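Side-chain contacts in putative Type I topoisomerase (Deinococcus radiodurans, PDB 3M4A), which probably changes DNA topology as a type IB topoisomerase, breaking one strand, allowing passage and rejoining it without ATP: residues R94-A99 / M331-R336; A190-L195 / P201-T206. One frame throughout, in Å; residues are numbered along the deposited sequence.

Interaction 1: residues R94-A99 / M331-R336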
loop_
_atom_site.group_PDB
_atom_site.type_symbol
_atom_site.label_atom_id
_atom_site.label_comp_id
_atom_site.label_asym_id
_atom_site.label_seq_id
_atom_site.Cartn_x
_atom_site.Cartn_y
_atom_site.Cartn_z
ATOM N N ARG A 94 5.564 12.615 -3.103
ATOM C CA ARG A 94 5.479 11.198 -3.446
ATOM C C ARG A 94 4.136 10.601 -3.003
ATOM O O ARG A 94 3.522 9.835 -3.756
ATOM C CB ARG A 94 6.630 10.394 -2.843
ATOM C CG ARG A 94 6.743 8.995 -3.431
ATOM C CD ARG A 94 7.898 8.234 -2.836
ATOM N NE ARG A 94 7.887 6.813 -3.200
ATOM C CZ ARG A 94 8.443 6.318 -4.303
ATOM N NH1 ARG A 94 9.080 7.115 -5.157
ATOM N NH2 ARG A 94 8.394 5.015 -4.543
ATOM N N LEU A 95 3.678 10.962 -1.807
ATOM C CA LEU A 95 2.424 10.406 -1.278
ATOM C C LEU A 95 1.179 10.918 -2.003
ATOM O O LEU A 95 0.203 10.182 -2.158
ATOM C CB LEU A 95 2.287 10.688 0.225
ATOM C CG LEU A 95 3.206 9.903 1.171
ATOM C CD1 LEU A 95 2.806 10.125 2.619
ATOM C CD2 LEU A 95 3.209 8.419 0.828
ATOM N N THR A 96 1.183 12.180 -2.424
ATOM C CA THR A 96 0.060 12.694 -3.209
ATOM C C THR A 96 -0.057 11.915 -4.504
ATOM O O THR A 96 -1.151 11.555 -4.921
ATOM C CB THR A 96 0.262 14.194 -3.545
ATOM O OG1 THR A 96 0.501 14.919 -2.337
ATOM C CG2 THR A 96 -0.963 14.763 -4.242
ATOM N N ARG A 97 1.079 11.636 -5.132
ATOM C CA ARG A 97 1.080 10.872 -6.361
ATOM C C ARG A 97 0.696 9.411 -6.110
ATOM O O ARG A 97 -0.065 8.828 -6.873
ATOM C CB ARG A 97 2.432 10.961 -7.061
ATOM C CG ARG A 97 2.379 10.549 -8.522
ATOM C CD ARG A 97 1.604 11.550 -9.405
ATOM N NE ARG A 97 2.348 12.785 -9.638
ATOM C CZ ARG A 97 3.303 12.949 -10.554
ATOM N NH1 ARG A 97 3.675 11.948 -11.343
ATOM N NH2 ARG A 97 3.902 14.127 -10.679
ATOM N N PHE A 98 1.202 8.835 -5.026
ATOM C CA PHE A 98 0.792 7.477 -4.632
ATOM C C PHE A 98 -0.730 7.388 -4.440
ATOM O O PHE A 98 -1.363 6.436 -4.908
ATOM C CB PHE A 98 1.515 7.054 -3.356
ATOM C CG PHE A 98 1.216 5.647 -2.924
ATOM C CD1 PHE A 98 1.666 4.579 -3.672
ATOM C CD2 PHE A 98 0.506 5.390 -1.756
ATOM C CE1 PHE A 98 1.427 3.277 -3.290
ATOM C CE2 PHE A 98 0.257 4.073 -1.353
ATOM C CZ PHE A 98 0.701 3.024 -2.130
ATOM N N ALA A 99 -1.334 8.386 -3.791
ATOM C CA ALA A 99 -2.782 8.417 -3.608
ATOM C C ALA A 99 -3.500 8.468 -4.954
ATOM O O ALA A 99 -4.599 7.934 -5.102
ATOM C CB ALA A 99 -3.180 9.616 -2.748
ATOM N N MET A 331 -5.517 17.078 2.140
ATOM C CA MET A 331 -4.603 17.737 3.091
ATOM C C MET A 331 -3.191 17.856 2.526
ATOM O O MET A 331 -2.563 18.925 2.626
ATOM C CB MET A 331 -4.579 17.012 4.439
ATOM C CG MET A 331 -3.677 17.663 5.462
ATOM S SD MET A 331 -3.538 16.704 6.986
ATOM C CE MET A 331 -5.009 17.205 7.849
ATOM N N LEU A 332 -2.667 16.777 1.951
ATOM C CA LEU A 332 -1.330 16.825 1.361
ATOM C C LEU A 332 -1.282 17.809 0.198
ATOM O O LEU A 332 -0.296 18.532 0.029
ATOM C CB LEU A 332 -0.870 15.453 0.897
ATOM C CG LEU A 332 -0.656 14.433 2.018
ATOM C CD1 LEU A 332 -0.374 13.058 1.397
ATOM C CD2 LEU A 332 0.478 14.846 2.976
ATOM N N GLU A 333 -2.349 17.837 -0.593
ATOM C CA GLU A 333 -2.440 18.785 -1.709
ATOM C C GLU A 333 -2.386 20.261 -1.250
ATOM O O GLU A 333 -1.943 21.128 -2.014
ATOM C CB GLU A 333 -3.678 18.492 -2.574
ATOM C CG GLU A 333 -3.490 17.227 -3.420
ATOM C CD GLU A 333 -4.711 16.831 -4.240
ATOM O OE1 GLU A 333 -5.862 17.122 -3.823
ATOM O OE2 GLU A 333 -4.504 16.198 -5.305
ATOM N N SER A 334 -2.786 20.549 -0.014
ATOM C CA SER A 334 -2.720 21.925 0.482
ATOM C C SER A 334 -1.280 22.448 0.591
ATOM O O SER A 334 -1.072 23.661 0.599
ATOM C CB SER A 334 -3.435 22.068 1.827
ATOM O OG SER A 334 -2.721 21.447 2.874
ATOM N N GLU A 335 -0.300 21.550 0.683
ATOM C CA GLU A 335 1.103 21.962 0.777
ATOM C C GLU A 335 1.560 22.563 -0.556
ATOM O O GLU A 335 2.331 23.527 -0.580
ATOM C CB GLU A 335 1.992 20.780 1.181
ATOM C CG GLU A 335 3.477 21.132 1.458
ATOM C CD GLU A 335 3.726 21.905 2.754
ATOM O OE1 GLU A 335 2.794 22.173 3.534
ATOM O OE2 GLU A 335 4.898 22.251 2.997
ATOM N N ARG A 336 1.074 21.998 -1.660
ATOM C CA ARG A 336 1.324 22.548 -2.992
ATOM C C ARG A 336 0.730 23.941 -3.106
ATOM O O ARG A 336 1.382 24.865 -3.603
ATOM C CB ARG A 336 0.721 21.641 -4.072
ATOM C CG ARG A 336 0.895 22.149 -5.504
ATOM C CD ARG A 336 0.403 21.137 -6.513
ATOM N NE ARG A 336 1.177 19.897 -6.455
ATOM C CZ ARG A 336 2.396 19.732 -6.975
ATOM N NH1 ARG A 336 3.012 20.727 -7.617
ATOM N NH2 ARG A 336 3.008 18.562 -6.858
#
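Leu95 and Leu332 meet where helix 91-113 packs on the C-terminal helix 323-337. Leu95 touches with the base of its side chain, CB lying 3.8 Å from Leu332 CD1, and its side chain also touches Thr240 and Thr244 of helix 235-254. Next along, Thr96 and Leu332 have the closest CA atoms across the contact, 6.3 Å apart, and their side chains slide past each other in opposite directions. Two conformers of Thr96 were modelled. In the one described here its branches part: OG1 rests 3.6 Å from Leu332 CB, and CG2 comes 3.6 Å from Glu333 CG. With chi1 at -54°, OG1 lies beside the backbone N and hydrogen-bonds Trp92 O, one turn earlier in the same helix, so this polar atom is satisfied although it abuts an aliphatic carbon. Thr96 and Glu333 cross at a slant, and Glu333 closes the contact on that side, its extended chain bringing OE2 to 4.0 Å from Thr96 CG2. Leu332 thus leans on both Leu95 and Thr96, and also on Trp92 and on Ile294 of helix 292-299. The short axes approach to 9.6 Å at a crossing angle of -131°: a small helix-helix interface, built of two leucines, a threonine and a glutamate, joining the chain's last helix to the largely helical body of the enzyme.

Interaction 2: residues A190-L195 / P201-T206. With nucleotides of chain B.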
loop_
_atom_site.group_PDB
_atom_site.type_symbol
_atom_site.label_atom_id
_atom_site.label_comp_id
_atom_site.label_asym_id
_atom_site.label_seq_id
_atom_site.Cartn_x
_atom_site.Cartn_y
_atom_site.Cartn_z
ATOM N N ALA A 190 -13.472 -13.895 4.479
ATOM C CA ALA A 190 -13.962 -15.088 3.770
ATOM C C ALA A 190 -12.819 -15.888 3.122
ATOM O O ALA A 190 -12.772 -17.125 3.195
ATOM C CB ALA A 190 -14.965 -14.674 2.712
ATOM N N ASN A 191 -11.885 -15.167 2.508
ATOM C CA ASN A 191 -10.791 -15.819 1.810
ATOM C C ASN A 191 -9.696 -16.285 2.759
ATOM O O ASN A 191 -9.019 -17.268 2.469
ATOM C CB ASN A 191 -10.243 -14.939 0.718
ATOM C CG ASN A 191 -11.138 -14.934 -0.503
ATOM O OD1 ASN A 191 -11.130 -15.888 -1.290
ATOM N ND2 ASN A 191 -11.932 -13.879 -0.659
ATOM N N MET A 192 -9.535 -15.622 3.900
ATOM C CA MET A 192 -8.601 -16.114 4.911
ATOM C C MET A 192 -9.069 -17.486 5.414
ATOM O O MET A 192 -8.258 -18.394 5.646
ATOM C CB MET A 192 -8.471 -15.122 6.065
ATOM C CG MET A 192 -7.373 -15.439 7.047
ATOM S SD MET A 192 -5.760 -15.528 6.255
ATOM C CE MET A 192 -5.405 -13.792 6.010
ATOM N N GLN A 193 -10.386 -17.655 5.576
ATOM C CA GLN A 193 -10.929 -18.958 5.969
ATOM C C GLN A 193 -10.555 -20.030 4.941
ATOM O O GLN A 193 -10.168 -21.129 5.305
ATOM C CB GLN A 193 -12.448 -18.906 6.146
ATOM C CG GLN A 193 -12.914 -18.063 7.322
ATOM C CD GLN A 193 -13.022 -18.805 8.659
ATOM O OE1 GLN A 193 -12.449 -19.879 8.860
ATOM N NE2 GLN A 193 -13.762 -18.201 9.598
ATOM N N LYS A 194 -10.689 -19.703 3.663
ATOM C CA LYS A 194 -10.313 -20.616 2.571
ATOM C C LYS A 194 -8.822 -20.950 2.586
ATOM O O LYS A 194 -8.444 -22.105 2.383
ATOM C CB LYS A 194 -10.674 -20.020 1.207
ATOM C CG LYS A 194 -12.155 -19.781 0.960
ATOM C CD LYS A 194 -12.353 -19.088 -0.408
ATOM C CE LYS A 194 -13.617 -18.253 -0.459
ATOM N NZ LYS A 194 -13.603 -17.311 -1.632
ATOM N N LEU A 195 -7.967 -19.960 2.822
ATOM C CA LEU A 195 -6.527 -20.226 2.945
ATOM C C LEU A 195 -6.226 -21.179 4.109
ATOM O O LEU A 195 -5.422 -22.095 3.987
ATOM C CB LEU A 195 -5.721 -18.917 3.092
ATOM C CG LEU A 195 -5.589 -18.053 1.838
ATOM C CD1 LEU A 195 -5.082 -16.663 2.175
ATOM C CD2 LEU A 195 -4.636 -18.701 0.837
ATOM N N PRO A 201 2.202 -25.795 6.946
ATOM C CA PRO A 201 2.161 -24.738 7.956
ATOM C C PRO A 201 2.034 -23.292 7.442
ATOM O O PRO A 201 1.812 -22.398 8.248
ATOM C CB PRO A 201 3.516 -24.894 8.646
ATOM C CG PRO A 201 4.415 -25.364 7.565
ATOM C CD PRO A 201 3.592 -26.156 6.606
ATOM N N TRP A 202 2.169 -23.073 6.137
ATOM C CA TRP A 202 2.276 -21.722 5.567
ATOM C C TRP A 202 0.900 -21.156 5.255
ATOM O O TRP A 202 -0.031 -21.900 4.940
ATOM C CB TRP A 202 3.126 -21.742 4.298
ATOM C CG TRP A 202 4.505 -22.233 4.549
ATOM C CD1 TRP A 202 5.014 -23.468 4.223
ATOM C CD2 TRP A 202 5.551 -21.531 5.215
ATOM N NE1 TRP A 202 6.318 -23.563 4.637
ATOM C CE2 TRP A 202 6.677 -22.387 5.243
ATOM C CE3 TRP A 202 5.659 -20.252 5.779
ATOM C CZ2 TRP A 202 7.882 -22.012 5.815
ATOM C CZ3 TRP A 202 6.863 -19.879 6.358
ATOM C CH2 TRP A 202 7.965 -20.759 6.365
ATOM N N LEU A 203 0.774 -19.830 5.336
ATOM C CA LEU A 203 -0.526 -19.194 5.187
ATOM C C LEU A 203 -0.877 -18.892 3.725
ATOM O O LEU A 203 -1.961 -19.252 3.263
ATOM C CB LEU A 203 -0.572 -17.910 6.018
ATOM C CG LEU A 203 -1.929 -17.199 6.067
ATOM C CD1 LEU A 203 -3.087 -18.139 6.451
ATOM C CD2 LEU A 203 -1.843 -16.018 7.044
ATOM N N PHE A 204 0.030 -18.222 3.008
ATOM C CA PHE A 204 -0.282 -17.712 1.667
ATOM C C PHE A 204 0.162 -18.722 0.633
ATOM O O PHE A 204 1.345 -18.819 0.298
ATOM C CB PHE A 204 0.297 -16.307 1.436
ATOM C CG PHE A 204 -0.334 -15.278 2.324
ATOM C CD1 PHE A 204 0.357 -14.749 3.393
ATOM C CD2 PHE A 204 -1.672 -14.911 2.129
ATOM C CE1 PHE A 204 -0.254 -13.846 4.241
ATOM C CE2 PHE A 204 -2.285 -14.001 2.960
ATOM C CZ PHE A 204 -1.588 -13.471 4.018
ATOM N N GLN A 205 -0.816 -19.503 0.187
ATOM C CA GLN A 205 -0.628 -20.534 -0.814
ATOM C C GLN A 205 -1.661 -20.373 -1.912
ATOM O O GLN A 205 -2.743 -19.838 -1.693
ATOM C CB GLN A 205 -0.804 -21.906 -0.175
ATOM C CG GLN A 205 0.178 -22.218 0.944
ATOM C CD GLN A 205 -0.029 -23.610 1.505
ATOM O OE1 GLN A 205 0.674 -24.553 1.124
ATOM N NE2 GLN A 205 -1.009 -23.758 2.387
ATOM N N THR A 206 -1.337 -20.890 -3.087
ATOM C CA THR A 206 -2.252 -20.860 -4.219
ATOM C C THR A 206 -2.516 -22.305 -4.629
ATOM O O THR A 206 -1.639 -23.138 -4.477
ATOM C CB THR A 206 -1.660 -20.045 -5.385
ATOM O OG1 THR A 206 -2.524 -20.103 -6.527
ATOM C CG2 THR A 206 -0.259 -20.542 -5.775
ATOM P P DG B 9 -15.086 -13.341 -2.994
ATOM O OP1 DG B 9 -13.746 -14.000 -2.970
ATOM O OP2 DG B 9 -15.972 -13.423 -1.815
ATOM O "O5'" DG B 9 -14.943 -11.792 -3.355
ATOM C "C5'" DG B 9 -14.178 -11.374 -4.459
ATOM C "C4'" DG B 9 -14.623 -10.004 -4.943
ATOM O "O4'" DG B 9 -15.975 -10.003 -5.463
ATOM C "C3'" DG B 9 -14.682 -8.952 -3.842
ATOM O "O3'" DG B 9 -14.202 -7.734 -4.373
ATOM C "C2'" DG B 9 -16.147 -8.958 -3.374
ATOM C "C1'" DG B 9 -16.877 -9.190 -4.670
ATOM N N9 DG B 9 -18.088 -9.998 -4.648
ATOM C C8 DG B 9 -18.278 -11.157 -3.964
ATOM N N7 DG B 9 -19.420 -11.744 -4.183
ATOM C C5 DG B 9 -20.034 -10.909 -5.088
ATOM C C6 DG B 9 -21.294 -11.013 -5.708
ATOM O O6 DG B 9 -22.155 -11.892 -5.598
ATOM N N1 DG B 9 -21.515 -9.950 -6.553
ATOM C C2 DG B 9 -20.646 -8.914 -6.790
ATOM N N2 DG B 9 -21.021 -7.957 -7.651
ATOM N N3 DG B 9 -19.454 -8.824 -6.239
ATOM C C4 DG B 9 -19.237 -9.829 -5.379
HETATM O O HOH W 1 -2.789 -21.767 3.334
#
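Leu195 and Met192, on one side of helix 186-196, pack against Leu203 and Phe204 in the catalytic core of the type IB topoisomerase family, where the chain leads into the hairpin of strands 205-207 and 214-216. Leu195 spreads its methyls: CD1 meets Phe204 CD2 at 3.8 Å, and CD2 presses on Gln205 O at 3.4 Å, a carbonyl buried without a polar partner. Met192, modelled in two conformers, has CG anti to the backbone N (chi1 -171°) and bends beyond it, bringing SD across Leu203 at about a right angle, 3.7 Å from Leu203 CD1; Val160, Val167 and Phe169 also touch Met192. Leu203 CG in turn sits over the centre of the Phe204 ring. A water bridges the backbones, within hydrogen-bonding distance of Leu195 O and Leu203 O, and accepts from Gln205 NE2 at 2.8 Å; Gln205 OE1 is held by Arg214. On another side of the helix, Asn191 ND2 donates to OP1 of DG9 of chain B at 2.9 Å, nearly straight at 173°, and also to Thr187 O. Lys194 NZ donates to Asn191 OD1 at 2.9 Å, from 51° out of the carbonyl plane. Replacing Asn191 by an alanine removes both amide ends and would probably leave the phosphate oxygen without this donor and the Lys194 ammonium freer to turn. Lys194 NZ lies 3.6 Å from that OP1.

Interactions 1 and 2 lie on opposite sides of the chain's centre, their own centres 35 Å apart and their nearest atoms about 18 Å apart. Along the chain, interaction 2 is a local contact that falls within the stretch separating the two segments of interaction 1, which brings together residues more than 230 positions apart. Their relation to DNA differs as well. Interaction 2 has a helix that both contributes to the buried packing and binds a backbone phosphate directly, whereas the nearest atom of interaction 1 is about 15 Å from the bound nucleic acid, making it packing away from the DNA.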